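Local coordinates for protein ORF 37 (Human herpesvirus 8 type M, PDB 3POV) that cuts DNA as a magnesium-binding endonuclease and exonuclease, processing branched viral DNA intermediates so that unit-length genomes can be packaged, at residues E246-F251 / I406-F411; S342-L347 / P436-V441; L183-V188 / P431-P436. All coordinates share one frame; numbering follows the deposited sequence.

Contact 1. Residues E246-F251 / I406-F411; sequences EIKCRF and IATGFF. With nucleotides of chain B.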
loop_
_atom_site.group_PDB
_atom_site.type_symbol
_atom_site.label_atom_id
_atom_site.label_comp_id
_atom_site.label_asym_id
_atom_site.label_seq_id
_atom_site.Cartn_x
_atom_site.Cartn_y
_atom_site.Cartn_z
ATOM N N GLU A 246 -0.616 3.915 7.258
ATOM C CA GLU A 246 0.226 3.012 6.490
ATOM C C GLU A 246 1.249 2.389 7.452
ATOM O O GLU A 246 2.045 3.097 8.069
ATOM C CB GLU A 246 0.918 3.748 5.339
ATOM C CG GLU A 246 1.752 2.848 4.428
ATOM C CD GLU A 246 0.949 1.692 3.822
ATOM O OE1 GLU A 246 -0.298 1.713 3.903
ATOM O OE2 GLU A 246 1.562 0.758 3.262
ATOM N N ILE A 247 1.205 1.068 7.591
ATOM C CA ILE A 247 2.039 0.362 8.561
ATOM C C ILE A 247 3.375 -0.111 7.986
ATOM O O ILE A 247 3.402 -0.912 7.047
ATOM C CB ILE A 247 1.300 -0.860 9.139
ATOM C CG1 ILE A 247 0.109 -0.407 9.990
ATOM C CG2 ILE A 247 2.261 -1.739 9.937
ATOM C CD1 ILE A 247 -0.633 -1.548 10.653
ATOM N N LYS A 248 4.476 0.380 8.558
ATOM C CA LYS A 248 5.815 -0.041 8.146
ATOM C C LYS A 248 6.591 -0.667 9.313
ATOM O O LYS A 248 6.098 -0.701 10.441
ATOM C CB LYS A 248 6.589 1.143 7.563
ATOM C CG LYS A 248 5.923 1.785 6.348
ATOM C CD LYS A 248 5.631 0.746 5.276
ATOM C CE LYS A 248 5.015 1.363 4.033
ATOM N NZ LYS A 248 4.513 0.308 3.104
ATOM N N CYS A 249 7.801 -1.154 9.041
ATOM C CA CYS A 249 8.628 -1.812 10.060
ATOM C C CYS A 249 10.116 -1.498 9.906
ATOM O O CYS A 249 10.672 -1.638 8.819
ATOM C CB CYS A 249 8.447 -3.329 10.002
ATOM S SG CYS A 249 6.815 -3.958 10.435
ATOM N N ARG A 250 10.762 -1.087 10.997
ATOM C CA ARG A 250 12.218 -0.925 11.005
ATOM C C ARG A 250 12.882 -2.029 11.841
ATOM O O ARG A 250 12.386 -2.395 12.914
ATOM C CB ARG A 250 12.625 0.445 11.552
ATOM C CG ARG A 250 12.486 1.618 10.591
ATOM C CD ARG A 250 13.395 1.501 9.380
ATOM N NE ARG A 250 12.698 0.862 8.271
ATOM C CZ ARG A 250 12.266 1.491 7.185
ATOM N NH1 ARG A 250 12.473 2.787 7.031
ATOM N NH2 ARG A 250 11.637 0.811 6.245
ATOM N N PHE A 251 14.007 -2.545 11.348
ATOM C CA PHE A 251 14.726 -3.619 12.028
ATOM C C PHE A 251 16.194 -3.284 12.337
ATOM O O PHE A 251 16.831 -3.968 13.134
ATOM C CB PHE A 251 14.638 -4.907 11.205
ATOM C CG PHE A 251 13.242 -5.412 11.039
ATOM C CD1 PHE A 251 12.639 -6.154 12.042
ATOM C CD2 PHE A 251 12.517 -5.127 9.889
ATOM C CE1 PHE A 251 11.338 -6.610 11.896
ATOM C CE2 PHE A 251 11.220 -5.584 9.737
ATOM C CZ PHE A 251 10.629 -6.323 10.740
ATOM N N ILE A 406 1.878 7.590 8.714
ATOM C CA ILE A 406 2.745 6.419 8.647
ATOM C C ILE A 406 3.008 5.908 10.064
ATOM O O ILE A 406 3.538 6.630 10.909
ATOM C CB ILE A 406 4.084 6.731 7.960
ATOM C CG1 ILE A 406 3.869 6.970 6.467
ATOM C CG2 ILE A 406 5.075 5.595 8.178
ATOM C CD1 ILE A 406 5.029 7.674 5.798
ATOM N N ALA A 407 2.602 4.672 10.328
ATOM C CA ALA A 407 2.869 4.052 11.616
ATOM C C ALA A 407 4.000 3.043 11.455
ATOM O O ALA A 407 3.849 2.036 10.759
ATOM C CB ALA A 407 1.619 3.377 12.155
ATOM N N THR A 408 5.140 3.326 12.082
ATOM C CA THR A 408 6.298 2.448 11.969
ATOM C C THR A 408 6.699 1.851 13.311
ATOM O O THR A 408 6.897 2.565 14.299
ATOM C CB THR A 408 7.499 3.180 11.364
ATOM O OG1 THR A 408 7.125 3.731 10.095
ATOM C CG2 THR A 408 8.665 2.217 11.167
ATOM N N GLY A 409 6.808 0.531 13.341
ATOM C CA GLY A 409 7.266 -0.159 14.529
ATOM C C GLY A 409 8.744 -0.462 14.411
ATOM O O GLY A 409 9.213 -0.894 13.356
ATOM N N PHE A 410 9.474 -0.210 15.493
ATOM C CA PHE A 410 10.881 -0.600 15.591
ATOM C C PHE A 410 11.007 -1.878 16.417
ATOM O O PHE A 410 10.536 -1.944 17.551
ATOM C CB PHE A 410 11.715 0.541 16.187
ATOM C CG PHE A 410 11.804 1.748 15.293
ATOM C CD1 PHE A 410 12.954 2.007 14.566
ATOM C CD2 PHE A 410 10.724 2.602 15.151
ATOM C CE1 PHE A 410 13.033 3.109 13.725
ATOM C CE2 PHE A 410 10.798 3.707 14.313
ATOM C CZ PHE A 410 11.952 3.961 13.599
ATOM N N PHE A 411 11.632 -2.893 15.834
ATOM C CA PHE A 411 11.692 -4.223 16.436
ATOM C C PHE A 411 13.108 -4.621 16.849
ATOM O O PHE A 411 14.083 -4.106 16.309
ATOM C CB PHE A 411 11.149 -5.265 15.449
ATOM C CG PHE A 411 9.667 -5.179 15.221
ATOM C CD1 PHE A 411 8.797 -6.000 15.922
ATOM C CD2 PHE A 411 9.143 -4.281 14.298
ATOM C CE1 PHE A 411 7.429 -5.930 15.714
ATOM C CE2 PHE A 411 7.774 -4.201 14.086
ATOM C CZ PHE A 411 6.915 -5.027 14.793
ATOM P P DG B 3 15.415 -1.704 7.806
ATOM O OP1 DG B 3 15.309 -1.393 9.242
ATOM O OP2 DG B 3 15.556 -0.605 6.830
ATOM O "O5'" DG B 3 16.636 -2.692 7.547
ATOM C "C5'" DG B 3 16.746 -3.907 8.247
ATOM C "C4'" DG B 3 18.014 -4.576 7.769
ATOM O "O4'" DG B 3 17.779 -5.052 6.429
ATOM C "C3'" DG B 3 19.227 -3.651 7.688
ATOM O "O3'" DG B 3 20.279 -4.145 8.515
ATOM C "C2'" DG B 3 19.629 -3.640 6.215
ATOM C "C1'" DG B 3 18.957 -4.894 5.676
ATOM N N9 DG B 3 18.516 -4.784 4.296
ATOM C C8 DG B 3 17.727 -3.797 3.759
ATOM N N7 DG B 3 17.478 -3.970 2.492
ATOM C C5 DG B 3 18.140 -5.148 2.175
ATOM C C6 DG B 3 18.229 -5.833 0.943
ATOM O O6 DG B 3 17.721 -5.519 -0.142
ATOM N N1 DG B 3 18.997 -6.992 1.054
ATOM C C2 DG B 3 19.603 -7.425 2.213
ATOM N N2 DG B 3 20.305 -8.565 2.127
ATOM N N3 DG B 3 19.526 -6.788 3.377
ATOM C C4 DG B 3 18.781 -5.665 3.277
ATOM P P DG B 2 10.253 -2.218 3.346
ATOM O OP1 DG B 2 9.234 -1.334 3.942
ATOM O OP2 DG B 2 10.904 -1.864 2.067
ATOM O "O5'" DG B 2 11.417 -2.445 4.421
ATOM C "C5'" DG B 2 11.133 -3.094 5.654
ATOM C "C4'" DG B 2 12.415 -3.676 6.196
ATOM O "O4'" DG B 2 12.791 -4.804 5.378
ATOM C "C3'" DG B 2 13.587 -2.702 6.181
ATOM O "O3'" DG B 2 14.150 -2.636 7.486
ATOM C "C2'" DG B 2 14.559 -3.255 5.141
ATOM C "C1'" DG B 2 14.151 -4.718 5.024
ATOM N N9 DG B 2 14.295 -5.262 3.678
ATOM C C8 DG B 2 13.706 -4.794 2.529
ATOM N N7 DG B 2 14.014 -5.485 1.468
ATOM C C5 DG B 2 14.861 -6.478 1.946
ATOM C C6 DG B 2 15.510 -7.522 1.253
ATOM O O6 DG B 2 15.462 -7.780 0.041
ATOM N N1 DG B 2 16.278 -8.308 2.110
ATOM C C2 DG B 2 16.396 -8.104 3.466
ATOM N N2 DG B 2 17.181 -8.966 4.127
ATOM N N3 DG B 2 15.791 -7.124 4.129
ATOM C C4 DG B 2 15.044 -6.355 3.305
HETATM O O HOH W 1 14.797 -2.000 14.856
#
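R250 rests its methylenes against the ring of F410, CB lying 3.4 Å from F410 CD1, so a long side chain supplies apolar packing near its root and charge at its head. On the side of C249, the F251 and F411 rings are nearly parallel but slid apart, with centroids 5.5 Å from each other. C249 SG approaches F411 CE2 obliquely at 3.8 Å, and glycine at 409 suits the close approach of F411 CE2, since a beta carbon there would be crowded by it. Five hydrogen bonds join the parallel strands, among them R250 N to G409 O at 2.8 Å. The strand 246-250 carries the E-x-K of the PD-(D/E)XK nuclease core: E246 and I247, together with D223, bind magnesium. The K248 chain bends at its second torsion (-54°), which carries NZ back to E246 OE2, where it forms a 3.0 Å salt bridge on the anti lone pair. DNA meets the strand's end: F251 N donates to OP1 of DG3 of chain B at 2.7 Å, and OP2 of that nucleotide lies over one face of the R250 guanidinium. D304 forms a salt bridge with R250, while helix 374-388 packs on E246 and K248.

Contact 2. Residues S342-L347 / P436-V441; sequences SDVYVL and PTLLIV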
loop_
_atom_site.group_PDB
_atom_site.type_symbol
_atom_site.label_atom_id
_atom_site.label_comp_id
_atom_site.label_asym_id
_atom_site.label_seq_id
_atom_site.Cartn_x
_atom_site.Cartn_y
_atom_site.Cartn_z
ATOM N N SER A 342 5.571 14.393 14.530
ATOM C CA SER A 342 5.285 12.985 14.770
ATOM C C SER A 342 4.943 12.748 16.233
ATOM O O SER A 342 5.196 13.599 17.083
ATOM C CB SER A 342 6.494 12.122 14.405
ATOM O OG SER A 342 6.802 12.192 13.029
ATOM N N ASP A 343 4.364 11.587 16.517
ATOM C CA ASP A 343 4.189 11.122 17.886
ATOM C C ASP A 343 5.073 9.906 18.115
ATOM O O ASP A 343 4.969 8.904 17.404
ATOM C CB ASP A 343 2.732 10.758 18.162
ATOM C CG ASP A 343 1.820 11.964 18.148
ATOM O OD1 ASP A 343 1.895 12.775 19.095
ATOM O OD2 ASP A 343 1.024 12.099 17.192
ATOM N N VAL A 344 5.951 10.003 19.106
ATOM C CA VAL A 344 6.862 8.910 19.438
ATOM C C VAL A 344 6.354 8.130 20.649
ATOM O O VAL A 344 6.121 8.699 21.711
ATOM C CB VAL A 344 8.277 9.445 19.740
ATOM C CG1 VAL A 344 9.253 8.294 19.914
ATOM C CG2 VAL A 344 8.741 10.377 18.629
ATOM N N TYR A 345 6.179 6.826 20.485
ATOM C CA TYR A 345 5.746 5.976 21.588
ATOM C C TYR A 345 6.838 5.004 22.010
ATOM O O TYR A 345 7.183 4.083 21.275
ATOM C CB TYR A 345 4.488 5.186 21.218
ATOM C CG TYR A 345 3.315 6.047 20.837
ATOM C CD1 TYR A 345 2.356 6.402 21.775
ATOM C CD2 TYR A 345 3.168 6.513 19.540
ATOM C CE1 TYR A 345 1.281 7.198 21.431
ATOM C CE2 TYR A 345 2.101 7.307 19.184
ATOM C CZ TYR A 345 1.158 7.646 20.132
ATOM O OH TYR A 345 0.090 8.437 19.774
ATOM N N VAL A 346 7.378 5.219 23.202
ATOM C CA VAL A 346 8.296 4.269 23.806
ATOM C C VAL A 346 7.468 3.167 24.451
ATOM O O VAL A 346 6.631 3.431 25.313
ATOM C CB VAL A 346 9.192 4.941 24.874
ATOM C CG1 VAL A 346 10.019 3.893 25.626
ATOM C CG2 VAL A 346 10.095 5.983 24.234
ATOM N N LEU A 347 7.691 1.930 24.024
ATOM C CA LEU A 347 6.929 0.806 24.554
ATOM C C LEU A 347 7.631 0.193 25.761
ATOM O O LEU A 347 8.862 0.161 25.822
ATOM C CB LEU A 347 6.726 -0.255 23.471
ATOM C CG LEU A 347 6.075 0.253 22.180
ATOM C CD1 LEU A 347 5.997 -0.848 21.142
ATOM C CD2 LEU A 347 4.699 0.818 22.471
ATOM N N PRO A 436 8.605 -5.395 19.652
ATOM C CA PRO A 436 8.503 -3.971 19.337
ATOM C C PRO A 436 9.007 -3.116 20.494
ATOM O O PRO A 436 8.579 -3.297 21.633
ATOM C CB PRO A 436 6.999 -3.772 19.141
ATOM C CG PRO A 436 6.384 -4.786 20.044
ATOM C CD PRO A 436 7.297 -5.979 20.000
ATOM N N THR A 437 9.901 -2.182 20.187
ATOM C CA THR A 437 10.484 -1.307 21.194
ATOM C C THR A 437 9.952 0.121 21.050
ATOM O O THR A 437 9.722 0.816 22.042
ATOM C CB THR A 437 12.024 -1.300 21.089
ATOM O OG1 THR A 437 12.418 -0.711 19.845
ATOM C CG2 THR A 437 12.572 -2.729 21.163
ATOM N N LEU A 438 9.748 0.543 19.805
ATOM C CA LEU A 438 9.289 1.893 19.502
ATOM C C LEU A 438 8.127 1.889 18.513
ATOM O O LEU A 438 8.040 1.018 17.646
ATOM C CB LEU A 438 10.426 2.703 18.883
ATOM C CG LEU A 438 11.241 3.697 19.701
ATOM C CD1 LEU A 438 12.069 4.536 18.741
ATOM C CD2 LEU A 438 10.347 4.586 20.553
ATOM N N LEU A 439 7.254 2.884 18.630
ATOM C CA LEU A 439 6.189 3.102 17.657
ATOM C C LEU A 439 6.112 4.585 17.312
ATOM O O LEU A 439 5.758 5.405 18.154
ATOM C CB LEU A 439 4.846 2.602 18.202
ATOM C CG LEU A 439 3.649 2.479 17.242
ATOM C CD1 LEU A 439 2.717 3.675 17.333
ATOM C CD2 LEU A 439 4.082 2.234 15.794
ATOM N N ILE A 440 6.460 4.929 16.075
ATOM C CA ILE A 440 6.427 6.322 15.635
ATOM C C ILE A 440 5.320 6.588 14.611
ATOM O O ILE A 440 5.323 6.027 13.517
ATOM C CB ILE A 440 7.780 6.756 15.045
ATOM C CG1 ILE A 440 8.892 6.540 16.078
ATOM C CG2 ILE A 440 7.720 8.220 14.567
ATOM C CD1 ILE A 440 10.275 6.911 15.597
ATOM N N VAL A 441 4.375 7.447 14.983
ATOM C CA VAL A 441 3.301 7.850 14.087
ATOM C C VAL A 441 3.596 9.211 13.466
ATOM O O VAL A 441 3.738 10.206 14.174
ATOM C CB VAL A 441 1.955 7.922 14.820
ATOM C CG1 VAL A 441 0.856 8.373 13.862
ATOM C CG2 VAL A 441 1.611 6.572 15.433
#
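L347, at the end of its strand, reaches across to P436, its CD1 lying 3.7 Å from P436 CB; the two side chains meet at about a right angle, and branched leucine packs against the proline ring. The same leucine is tied by its backbone, L347 N donating to T437 O at 3.0 Å. Y345 is the second anchor. With chi1 at -59°, CG stands beside its own backbone N, and the ring runs alongside L439 with CD2 3.6 Å from L439 CD1. The ring edge also meets L439 O in its plane, next to the hydrogen bond that Y345 N gives to this oxygen. Farther out, Y345 CE2 touches V441 CG2 at 3.9 Å, so beta-branched V441 meets the outer part of the ring obliquely, and L197 of helix 181-197 covers both residues. V441 is fixed in register by a pair of hydrogen bonds with D343, whose carboxylate turns to K364 and R362. On the other face, L438 CD2 touches both V344 CG1 and V346 CG2, each at 3.9 Å. The strands run antiparallel within the mixed central sheet of the nuclease fold, and T437 and L438, both facing F410, form a classic beta bulge.

Contact 3. Residues L183-V188 / P431-P436; sequences LRCEEV and PHVEIP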
loop_
_atom_site.group_PDB
_atom_site.type_symbol
_atom_site.label_atom_id
_atom_site.label_comp_id
_atom_site.label_asym_id
_atom_site.label_seq_id
_atom_site.Cartn_x
_atom_site.Cartn_y
_atom_site.Cartn_z
ATOM N N LEU A 183 5.231 -9.671 7.291
ATOM C CA LEU A 183 3.786 -9.585 7.466
ATOM C C LEU A 183 3.383 -9.847 8.916
ATOM O O LEU A 183 2.373 -9.331 9.390
ATOM C CB LEU A 183 3.076 -10.565 6.530
ATOM C CG LEU A 183 1.545 -10.580 6.551
ATOM C CD1 LEU A 183 0.982 -9.206 6.236
ATOM C CD2 LEU A 183 1.007 -11.616 5.574
ATOM N N ARG A 184 4.177 -10.647 9.620
ATOM C CA ARG A 184 3.904 -10.926 11.025
ATOM C C ARG A 184 4.191 -9.709 11.895
ATOM O O ARG A 184 3.560 -9.514 12.933
ATOM C CB ARG A 184 4.707 -12.132 11.510
ATOM C CG ARG A 184 4.305 -13.427 10.836
ATOM C CD ARG A 184 4.712 -14.632 11.660
ATOM N NE ARG A 184 6.147 -14.656 11.917
ATOM C CZ ARG A 184 6.763 -15.624 12.584
ATOM N NH1 ARG A 184 6.069 -16.651 13.059
ATOM N NH2 ARG A 184 8.075 -15.568 12.776
ATOM N N CYS A 185 5.145 -8.892 11.462
ATOM C CA CYS A 185 5.513 -7.696 12.209
ATOM C C CYS A 185 4.498 -6.578 11.993
ATOM O O CYS A 185 4.133 -5.870 12.932
ATOM C CB CYS A 185 6.923 -7.243 11.827
ATOM S SG CYS A 185 8.181 -8.521 12.088
ATOM N N GLU A 186 4.033 -6.432 10.759
ATOM C CA GLU A 186 2.982 -5.471 10.459
ATOM C C GLU A 186 1.772 -5.739 11.343
ATOM O O GLU A 186 1.145 -4.815 11.853
ATOM C CB GLU A 186 2.583 -5.548 8.984
ATOM C CG GLU A 186 3.764 -5.683 8.047
ATOM C CD GLU A 186 3.751 -4.659 6.932
ATOM O OE1 GLU A 186 4.818 -4.058 6.680
ATOM O OE2 GLU A 186 2.684 -4.454 6.312
ATOM N N GLU A 187 1.452 -7.011 11.533
ATOM C CA GLU A 187 0.317 -7.368 12.366
ATOM C C GLU A 187 0.521 -6.885 13.802
ATOM O O GLU A 187 -0.437 -6.517 14.485
ATOM C CB GLU A 187 0.072 -8.876 12.330
ATOM C CG GLU A 187 -1.396 -9.251 12.210
ATOM C CD GLU A 187 -2.219 -8.776 13.396
ATOM O OE1 GLU A 187 -2.451 -9.587 14.319
ATOM O OE2 GLU A 187 -2.635 -7.596 13.406
ATOM N N VAL A 188 1.776 -6.884 14.245
ATOM C CA VAL A 188 2.128 -6.406 15.579
ATOM C C VAL A 188 1.845 -4.917 15.691
ATOM O O VAL A 188 1.147 -4.471 16.609
ATOM C CB VAL A 188 3.612 -6.684 15.900
ATOM C CG1 VAL A 188 3.998 -6.090 17.251
ATOM C CG2 VAL A 188 3.889 -8.179 15.865
ATOM N N PRO A 431 4.760 -15.720 19.834
ATOM C CA PRO A 431 6.055 -15.972 20.478
ATOM C C PRO A 431 7.187 -16.043 19.461
ATOM O O PRO A 431 8.359 -16.020 19.838
ATOM C CB PRO A 431 5.858 -17.336 21.152
ATOM C CG PRO A 431 4.726 -17.973 20.412
ATOM C CD PRO A 431 3.828 -16.852 19.987
ATOM N N HIS A 432 6.834 -16.110 18.182
ATOM C CA HIS A 432 7.828 -16.258 17.127
ATOM C C HIS A 432 8.159 -14.939 16.427
ATOM O O HIS A 432 9.107 -14.870 15.643
ATOM C CB HIS A 432 7.376 -17.313 16.115
ATOM C CG HIS A 432 7.118 -18.657 16.723
ATOM N ND1 HIS A 432 5.848 -19.121 16.999
ATOM C CD2 HIS A 432 7.968 -19.632 17.124
ATOM C CE1 HIS A 432 5.928 -20.324 17.534
ATOM N NE2 HIS A 432 7.203 -20.658 17.622
ATOM N N VAL A 433 7.387 -13.893 16.715
ATOM C CA VAL A 433 7.652 -12.585 16.119
ATOM C C VAL A 433 8.570 -11.736 17.004
ATOM O O VAL A 433 8.599 -11.897 18.225
ATOM C CB VAL A 433 6.349 -11.809 15.784
ATOM C CG1 VAL A 433 5.686 -11.283 17.051
ATOM C CG2 VAL A 433 6.643 -10.660 14.830
ATOM N N GLU A 434 9.322 -10.835 16.377
ATOM C CA GLU A 434 10.245 -9.975 17.105
ATOM C C GLU A 434 9.513 -9.062 18.079
ATOM O O GLU A 434 8.287 -8.987 18.076
ATOM C CB GLU A 434 11.111 -9.162 16.141
ATOM C CG GLU A 434 11.936 -10.033 15.213
ATOM C CD GLU A 434 13.017 -9.260 14.487
ATOM O OE1 GLU A 434 13.475 -9.729 13.421
ATOM O OE2 GLU A 434 13.409 -8.184 14.982
ATOM N N ILE A 435 10.276 -8.378 18.922
ATOM C CA ILE A 435 9.705 -7.541 19.964
ATOM C C ILE A 435 9.757 -6.076 19.564
ATOM O O ILE A 435 10.811 -5.569 19.167
ATOM C CB ILE A 435 10.423 -7.750 21.323
ATOM C CG1 ILE A 435 10.186 -9.173 21.832
ATOM C CG2 ILE A 435 9.955 -6.721 22.349
ATOM C CD1 ILE A 435 10.855 -9.468 23.135
ATOM N N PRO A 436 8.605 -5.395 19.652
ATOM C CA PRO A 436 8.503 -3.971 19.337
ATOM C C PRO A 436 9.007 -3.116 20.494
ATOM O O PRO A 436 8.579 -3.297 21.633
ATOM C CB PRO A 436 6.999 -3.772 19.141
ATOM C CG PRO A 436 6.384 -4.786 20.044
ATOM C CD PRO A 436 7.297 -5.979 20.000
#
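Rotation about the first side-chain bond of V433 (chi1 73°) sets CG1 between the backbone N and the carbonyl carbon and aims both methyls at the helix. CG1 meets V188 CG2 at 3.8 Å, while CG2 lies 3.8 Å from C185 SG and also touches R184 O. V188, with CG1 anti to its backbone N (chi1 176°), divides its branches between two neighbours: CG2 slides past V433, and CG1 reaches P436 CG at 3.9 Å. Valine suits both places, since its two short branches can each take a separate neighbour. One turn earlier, the R184 chain bends at its third torsion and crosses H432 with the guanidinium and imidazole planes nearly parallel, 12° apart, NH1 lying 3.4 Å from H432 CB. NH2 comes within 3.1 Å of H432 O, but the angle is too poor for a hydrogen bond. V433 N lies over one face of the guanidinium. The polar partner is D430, which forms a salt bridge with R184 NH1 through one carboxylate oxygen and a hydrogen bond with H432 ND1 through the other. E186, a magnesium ligand in another crystal structure of this protein, follows C185 and touches I247. Helix 181-197 is therefore joined to the loop leading into strand 435-443, and to the strand's start, by undirected apolar packing in the buried part, while a polar link runs through D430 at the more exposed arginine end, where the shared carboxylate probably offsets positive charge.

Contacts 1 and 2 join the same sheet through neighbouring strands 403-412 and 435-443: their centres lie about 9 Å apart, and F410 N is 2.9 Å from L438 O. Contact 3, with its centre about 11 Å from that of contact 1, places helix 181-197 on the face of the sheet holding C249 and F411. There C249 SG lies 3.6 Å from C185 CB; the disulfide between these cysteines known from another crystal structure is absent here. P436 belongs to both contacts 2 and 3. Contact 1 supplies E246 and I247 of the metal site, which D223 completes. The nearest side-chain atom of E246 is about 3 Å from a bound magnesium ion, that of C185 about 7 Å from a magnesium ion and that of L439 about 11 Å from a magnesium ion.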